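Local coordinates for 3-keto-5-aminohexanoate cleavage protein (Archaeoglobus fulgidus, PDB 3LOT) that probably catalyses the zinc-dependent cleavage of 3-keto-5-aminohexanoate, as a TIM-barrel member of the beta-keto acid cleavage enzyme family, at residues P28-P31 with D32-V35; E174-D177 with I178-Y182; F218-Q221 with T222-L226. All blocks are in the same frame, centred on the assembly; numbering follows the deposited sequence.

Interaction 1 of 3, residues P28-P31 with D32-V35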
loop_
_atom_site.group_PDB
_atom_site.type_symbol
_atom_site.label_atom_id
_atom_site.label_comp_id
_atom_site.label_asym_id
_atom_site.label_seq_id
_atom_site.Cartn_x
_atom_site.Cartn_y
_atom_site.Cartn_z
ATOM N N PRO D 28 7.432 -30.230 22.415
ATOM C CA PRO D 28 6.963 -30.717 23.726
ATOM C C PRO D 28 5.681 -31.497 23.579
ATOM O O PRO D 28 4.689 -30.961 23.100
ATOM C CB PRO D 28 6.672 -29.439 24.528
ATOM C CG PRO D 28 7.340 -28.337 23.789
ATOM C CD PRO D 28 7.452 -28.758 22.347
ATOM N N VAL D 29 5.678 -32.738 24.024
ATOM C CA VAL D 29 4.471 -33.527 23.959
ATOM C C VAL D 29 3.720 -33.724 25.273
ATOM O O VAL D 29 2.478 -33.464 25.345
ATOM C CB VAL D 29 4.773 -34.837 23.460
ATOM C CG1 VAL D 29 3.656 -35.793 23.997
ATOM C CG2 VAL D 29 4.928 -34.713 21.913
ATOM N N THR D 30 4.398 -34.148 26.309
ATOM C CA THR D 30 3.685 -34.480 27.550
ATOM C C THR D 30 3.347 -33.232 28.341
ATOM O O THR D 30 3.952 -32.164 28.133
ATOM C CB THR D 30 4.556 -35.341 28.426
ATOM O OG1 THR D 30 5.659 -34.543 28.870
ATOM C CG2 THR D 30 5.047 -36.566 27.659
ATOM N N PRO D 31 2.400 -33.332 29.275
ATOM C CA PRO D 31 2.108 -32.123 30.035
ATOM C C PRO D 31 3.301 -31.580 30.795
ATOM O O PRO D 31 3.486 -30.354 30.860
ATOM C CB PRO D 31 1.036 -32.580 31.011
ATOM C CG PRO D 31 0.249 -33.611 30.212
ATOM C CD PRO D 31 1.364 -34.362 29.478
ATOM N N ASP D 32 4.133 -32.464 31.334
ATOM C CA ASP D 32 5.292 -31.996 32.098
ATOM C C ASP D 32 6.324 -31.334 31.183
ATOM O O ASP D 32 6.982 -30.371 31.592
ATOM C CB ASP D 32 5.927 -33.124 32.896
ATOM C CG ASP D 32 5.111 -33.513 34.109
ATOM O OD1 ASP D 32 4.335 -32.687 34.681
ATOM O OD2 ASP D 32 5.260 -34.679 34.520
ATOM N N GLN D 33 6.475 -31.850 29.962
ATOM C CA GLN D 33 7.328 -31.183 28.981
ATOM C C GLN D 33 6.832 -29.790 28.614
ATOM O O GLN D 33 7.605 -28.857 28.529
ATOM C CB GLN D 33 7.432 -32.002 27.697
ATOM C CG GLN D 33 8.256 -33.226 27.832
ATOM C CD GLN D 33 8.166 -34.092 26.596
ATOM O OE1 GLN D 33 7.487 -33.750 25.628
ATOM N NE2 GLN D 33 8.902 -35.175 26.600
ATOM N N ILE D 34 5.536 -29.642 28.412
ATOM C CA ILE D 34 4.957 -28.333 28.132
ATOM C C ILE D 34 5.209 -27.368 29.307
ATOM O O ILE D 34 5.592 -26.214 29.095
ATOM C CB ILE D 34 3.418 -28.448 27.767
ATOM C CG1 ILE D 34 3.224 -29.208 26.463
ATOM C CG2 ILE D 34 2.757 -27.040 27.699
ATOM C CD1 ILE D 34 1.812 -29.923 26.374
ATOM N N VAL D 35 5.011 -27.849 30.535
ATOM C CA VAL D 35 5.227 -27.037 31.726
ATOM C C VAL D 35 6.686 -26.534 31.816
ATOM O O VAL D 35 6.928 -25.352 31.979
ATOM C CB VAL D 35 4.878 -27.822 33.009
ATOM C CG1 VAL D 35 5.309 -27.031 34.270
ATOM C CG2 VAL D 35 3.430 -28.176 33.069
#

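Interaction 2 of 3, residues E174-D177 with I178-Y182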
loop_
_atom_site.group_PDB
_atom_site.type_symbol
_atom_site.label_atom_id
_atom_site.label_comp_id
_atom_site.label_asym_id
_atom_site.label_seq_id
_atom_site.Cartn_x
_atom_site.Cartn_y
_atom_site.Cartn_z
ATOM N N GLU D 174 -7.409 -13.591 17.192
ATOM C CA GLU D 174 -6.480 -14.135 16.221
ATOM C C GLU D 174 -7.071 -13.826 14.861
ATOM O O GLU D 174 -8.256 -14.129 14.620
ATOM C CB GLU D 174 -6.333 -15.642 16.401
ATOM C CG GLU D 174 -6.217 -16.111 17.861
ATOM C CD GLU D 174 -5.017 -15.549 18.604
ATOM O OE1 GLU D 174 -4.033 -15.122 17.957
ATOM O OE2 GLU D 174 -5.071 -15.528 19.858
ATOM N N CYS D 175 -6.284 -13.157 14.031
ATOM C CA CYS D 175 -6.672 -12.840 12.679
ATOM C C CYS D 175 -5.696 -13.394 11.645
ATOM O O CYS D 175 -4.519 -13.078 11.679
ATOM C CB CYS D 175 -6.756 -11.337 12.472
ATOM S SG CYS D 175 -8.000 -10.534 13.571
ATOM N N TYR D 176 -6.233 -14.185 10.722
ATOM C CA TYR D 176 -5.447 -14.889 9.699
ATOM C C TYR D 176 -5.644 -14.322 8.291
ATOM O O TYR D 176 -5.135 -14.900 7.306
ATOM C CB TYR D 176 -5.815 -16.375 9.636
ATOM C CG TYR D 176 -5.572 -17.188 10.882
ATOM C CD1 TYR D 176 -6.439 -17.098 11.962
ATOM C CD2 TYR D 176 -4.527 -18.097 10.944
ATOM C CE1 TYR D 176 -6.255 -17.877 13.114
ATOM C CE2 TYR D 176 -4.313 -18.867 12.076
ATOM C CZ TYR D 176 -5.188 -18.760 13.160
ATOM O OH TYR D 176 -4.965 -19.507 14.289
ATOM N N ASP D 177 -6.423 -13.236 8.177
ATOM C CA ASP D 177 -6.720 -12.633 6.876
ATOM C C ASP D 177 -7.357 -11.243 7.103
ATOM O O ASP D 177 -7.799 -10.908 8.210
ATOM C CB ASP D 177 -7.716 -13.516 6.110
ATOM C CG ASP D 177 -7.476 -13.553 4.622
ATOM O OD1 ASP D 177 -6.883 -12.616 4.012
ATOM O OD2 ASP D 177 -7.926 -14.567 4.033
ATOM N N ILE D 178 -7.409 -10.467 6.036
ATOM C CA ILE D 178 -7.989 -9.123 6.053
ATOM C C ILE D 178 -9.461 -9.190 6.445
ATOM O O ILE D 178 -9.939 -8.363 7.227
ATOM C CB ILE D 178 -7.785 -8.413 4.723
ATOM C CG1 ILE D 178 -6.274 -8.349 4.389
ATOM C CG2 ILE D 178 -8.449 -6.996 4.738
ATOM C CD1 ILE D 178 -5.445 -7.686 5.475
ATOM N N GLY D 179 -10.203 -10.143 5.889
ATOM C CA GLY D 179 -11.628 -10.280 6.214
ATOM C C GLY D 179 -11.895 -10.470 7.693
ATOM O O GLY D 179 -12.950 -10.118 8.210
ATOM N N GLN D 180 -10.946 -11.100 8.366
ATOM C CA GLN D 180 -11.042 -11.355 9.815
ATOM C C GLN D 180 -10.781 -10.104 10.669
ATOM O O GLN D 180 -11.307 -9.966 11.792
ATOM C CB GLN D 180 -10.082 -12.497 10.208
ATOM C CG GLN D 180 -10.467 -13.838 9.534
ATOM C CD GLN D 180 -9.781 -15.055 10.121
ATOM O OE1 GLN D 180 -8.976 -14.967 11.053
ATOM N NE2 GLN D 180 -10.097 -16.217 9.564
ATOM N N ILE D 181 -10.006 -9.167 10.133
ATOM C CA ILE D 181 -9.918 -7.844 10.768
ATOM C C ILE D 181 -11.254 -7.107 10.585
ATOM O O ILE D 181 -11.775 -6.477 11.500
ATOM C CB ILE D 181 -8.762 -7.024 10.223
ATOM C CG1 ILE D 181 -7.438 -7.850 10.325
ATOM C CG2 ILE D 181 -8.716 -5.685 10.949
ATOM C CD1 ILE D 181 -6.131 -7.046 10.052
ATOM N N TYR D 182 -11.822 -7.220 9.397
ATOM C CA TYR D 182 -13.162 -6.720 9.126
ATOM C C TYR D 182 -14.158 -7.341 10.086
ATOM O O TYR D 182 -14.993 -6.612 10.634
ATOM C CB TYR D 182 -13.583 -6.932 7.676
ATOM C CG TYR D 182 -13.211 -5.761 6.748
ATOM C CD1 TYR D 182 -14.047 -4.611 6.642
ATOM C CD2 TYR D 182 -12.048 -5.773 6.044
ATOM C CE1 TYR D 182 -13.717 -3.543 5.836
ATOM C CE2 TYR D 182 -11.693 -4.710 5.245
ATOM C CZ TYR D 182 -12.542 -3.607 5.110
ATOM O OH TYR D 182 -12.197 -2.573 4.267
#

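Interaction 3 of 3, residues F218-Q221 with T222-L226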
loop_
_atom_site.group_PDB
_atom_site.type_symbol
_atom_site.label_atom_id
_atom_site.label_comp_id
_atom_site.label_asym_id
_atom_site.label_seq_id
_atom_site.Cartn_x
_atom_site.Cartn_y
_atom_site.Cartn_z
ATOM N N PHE D 218 -0.339 -4.511 5.338
ATOM C CA PHE D 218 -1.744 -4.331 5.001
ATOM C C PHE D 218 -2.674 -4.755 6.157
ATOM O O PHE D 218 -3.670 -4.084 6.397
ATOM C CB PHE D 218 -2.099 -5.000 3.668
ATOM C CG PHE D 218 -3.361 -4.479 3.073
ATOM C CD1 PHE D 218 -3.389 -3.239 2.473
ATOM C CD2 PHE D 218 -4.537 -5.190 3.178
ATOM C CE1 PHE D 218 -4.562 -2.727 1.953
ATOM C CE2 PHE D 218 -5.727 -4.670 2.685
ATOM C CZ PHE D 218 -5.737 -3.448 2.066
HETATM N N MSE D 219 -2.328 -5.827 6.891
HETATM C CA MSE D 219 -3.097 -6.266 8.042
HETATM C C MSE D 219 -3.134 -5.135 9.060
HETATM O O MSE D 219 -4.201 -4.736 9.503
HETATM C CB MSE D 219 -2.502 -7.543 8.686
HETATM C CG MSE D 219 -2.601 -8.807 7.863
HETATM SE SE MSE D 219 -4.311 -9.696 8.047
HETATM C CE MSE D 219 -4.022 -10.696 9.724
ATOM N N LYS D 220 -1.973 -4.598 9.409
ATOM C CA LYS D 220 -1.898 -3.609 10.472
ATOM C C LYS D 220 -2.631 -2.340 10.058
ATOM O O LYS D 220 -3.369 -1.767 10.849
ATOM C CB LYS D 220 -0.424 -3.332 10.870
ATOM C CG LYS D 220 -0.255 -2.311 12.034
ATOM C CD LYS D 220 -0.022 -0.918 11.579
ATOM C CE LYS D 220 0.300 0.018 12.786
ATOM N NZ LYS D 220 0.604 1.398 12.346
ATOM N N GLN D 221 -2.417 -1.905 8.823
ATOM C CA GLN D 221 -3.104 -0.705 8.286
ATOM C C GLN D 221 -4.618 -0.890 8.230
ATOM O O GLN D 221 -5.378 0.058 8.458
ATOM C CB GLN D 221 -2.585 -0.360 6.902
ATOM C CG GLN D 221 -1.171 0.135 6.887
ATOM C CD GLN D 221 -0.657 0.322 5.450
ATOM O OE1 GLN D 221 -1.167 -0.315 4.518
ATOM N NE2 GLN D 221 0.390 1.182 5.270
ATOM N N THR D 222 -5.074 -2.115 7.961
ATOM C CA THR D 222 -6.520 -2.383 7.987
ATOM C C THR D 222 -7.072 -2.206 9.403
ATOM O O THR D 222 -8.125 -1.598 9.603
ATOM C CB THR D 222 -6.860 -3.789 7.422
ATOM O OG1 THR D 222 -6.365 -3.877 6.089
ATOM C CG2 THR D 222 -8.373 -4.062 7.445
ATOM N N ALA D 223 -6.367 -2.750 10.388
ATOM C CA ALA D 223 -6.766 -2.584 11.795
ATOM C C ALA D 223 -6.775 -1.096 12.214
ATOM O O ALA D 223 -7.730 -0.623 12.858
ATOM C CB ALA D 223 -5.846 -3.419 12.724
ATOM N N ASP D 224 -5.738 -0.356 11.846
ATOM C CA ASP D 224 -5.706 1.087 12.127
ATOM C C ASP D 224 -6.951 1.788 11.578
ATOM O O ASP D 224 -7.607 2.586 12.288
ATOM C CB ASP D 224 -4.474 1.750 11.500
ATOM C CG ASP D 224 -3.166 1.454 12.215
ATOM O OD1 ASP D 224 -3.161 0.887 13.333
ATOM O OD2 ASP D 224 -2.094 1.834 11.637
ATOM N N ARG D 225 -7.307 1.486 10.335
ATOM C CA ARG D 225 -8.334 2.240 9.663
ATOM C C ARG D 225 -9.748 1.818 10.062
ATOM O O ARG D 225 -10.648 2.632 10.028
ATOM C CB ARG D 225 -8.176 2.093 8.162
ATOM C CG ARG D 225 -9.044 3.009 7.361
ATOM C CD ARG D 225 -8.790 2.773 5.876
ATOM N NE ARG D 225 -8.970 1.370 5.503
ATOM C CZ ARG D 225 -10.161 0.811 5.188
ATOM N NH1 ARG D 225 -11.301 1.520 5.234
ATOM N NH2 ARG D 225 -10.215 -0.461 4.854
ATOM N N LEU D 226 -9.953 0.539 10.360
ATOM C CA LEU D 226 -11.291 0.049 10.826
ATOM C C LEU D 226 -11.523 0.237 12.310
ATOM O O LEU D 226 -12.640 0.521 12.706
ATOM C CB LEU D 226 -11.497 -1.412 10.478
ATOM C CG LEU D 226 -11.368 -1.754 9.001
ATOM C CD1 LEU D 226 -11.693 -3.256 8.818
ATOM C CD2 LEU D 226 -12.340 -0.906 8.138
#

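Interaction 1 of 3, residues P28-P31 with D32-V35
Thr30 and Gln33 trade bonds across the first turn of helix 31-43, their side chains running aslant past one another. Thr30, the N-cap, holds OG1 between its own backbone N and carbonyl carbon (chi1 67°), which turns the hydroxyl oxygen into the helix mouth, where it accepts from Gln33 N at 3.0 Å. Gln33 reaches back the other way: its chain is extended beyond CG, CG passes 3.1 Å from Thr30 OG1, and the amide oxygen ends under the backbone of the incoming loop. There OE1 takes two donors from different directions. Val29 N lies 2.6 Å from Gln33 OE1, almost in line with the C=O bond, whereas Thr30 N approaches the same oxygen from above the carbonyl plane, 65° out of it, at 3.2 Å. Two donors hold the amide oxygen in place and tie two successive loop peptides to the helix. With an alanine here in place of Thr30, Gln33 N is likely to lose its capping acceptor, and the Gln33 chain the hydroxyl that flanks it. Behind the cap, the backbone bonds Ile34 N to Thr30 O and Val35 N to Pro31 O start the helical ladder. Ile34 turns to the buried side: its CG1 meets Pro28 CB at 4.0 Å, while CD1 lies 3.7 Å from Val29 O. Ile71 of helix 65-78 packs on both Ile34 and Pro31, and Asp32 OD1 is bonded to Tyr70 OH of that helix. The reciprocal pair, side chain of Thr30 to Gln33 N and side chain of Gln33 to Thr30 N, is a capping box, here opening the helix that follows barrel strand 7-13.

Interaction 2 of 3, residues E174-D177 with I178-Y182
Gln180 reaches back from the first turn of helix 178-189 to the end of strand 170-175, touching a different part of the turn with each section of its chain. Its CB lies 3.4 Å from Asp177 O and 4.2 Å from Cys175 CB. CG, anti to the carbonyl carbon (chi1 -64°), still skirts Asp177 O, and from there the chain runs extended, bringing CD to 3.7 Å from Tyr176 N. At the tip OE1 accepts from Tyr176 N at 2.9 Å, the donor standing above the amide plane, 55° out of it. The same oxygen lies in the plane of the Tyr176 ring at its edge, 3.4 Å from CD1, with ring and amide planes 75° apart. Asp177 O receives weak bonds from Gln180 N and Ile181 N, and Asp177 OD1 accepts from Ile178 N at 3.0 Å on its anti side. Gly179 N donates to Asp177 OD1 of the second subunit, and Asp177 OD2 receives a weak bond from Gly179 N of that subunit, so the turn forms part of the subunit interface. Elsewhere in the turn Cys175 CB packs on Ile181 CG1. This is the strand-to-helix turn of a beta-alpha-beta unit in a TIM barrel, at the strand's C-terminal end, where such barrels carry their active sites; the Tyr176 side chain lies about 6 Å from the bound zinc ion.

Interaction 3 of 3, residues F218-Q221 with T222-L226
Phe218 O takes two donors from Thr222, the backbone N at 2.9 Å and the hydroxyl OG1 at 2.7 Å, which arrive from opposite faces of the carbonyl plane. With OG1 beside its own backbone N (chi1 -58°), the threonine hydroxyl turns back along the helix, donates a hydrogen bond to that carbonyl and comes to lie over one face of the Phe218 ring, 3.6 Å from CE2. Two residues further along, Lys220 and Asp224 form a salt bridge: NZ meets OD2 at 2.8 Å on its syn lone pair, the lysine chain bending at chi2 to bring the amine across. Asp224 OD1 is occupied by Tyr232 OH. The main chain pairs in the same i to i+4 steps, Ala223 N with Met219 O, Asp224 N with Lys220 O and Arg225 N with Gln221 O. Arg225 NH2 is taken up by Tyr182 OH of helix 178-189. Gln221 NE2 donates outward to Glu214 of the third subunit, and the Phe218 ring stacks on Phe218 of the second subunit. Helix 213-226 lies against the barrel, Ala223 and Lys220 resting on strands 197-203 and 232-238, while selenomethionine Met219 also packs against Ile178 of helix 178-189.

From the N terminus the three contacts come in series, without nesting or crossing; interactions 1 and 2 each close a short local turn at the start of a helix, while interaction 3 closes no loop and spans one helical turn. Interaction 1 joins the loop after strand 7-13 to helix 31-43. Interaction 2 turns strand 170-175 into helix 178-189, on the opposite side of the chain's centre, its nearest atoms about 16 Å from those of interaction 1. Interaction 3 lies within helix 213-226, in the next beta-alpha-beta unit. Interactions 2 and 3 touch, Ile181 CD1 packing on Met219 O. They unite neighbouring barrel helices, and both face the second subunit, which interaction 1 does not touch.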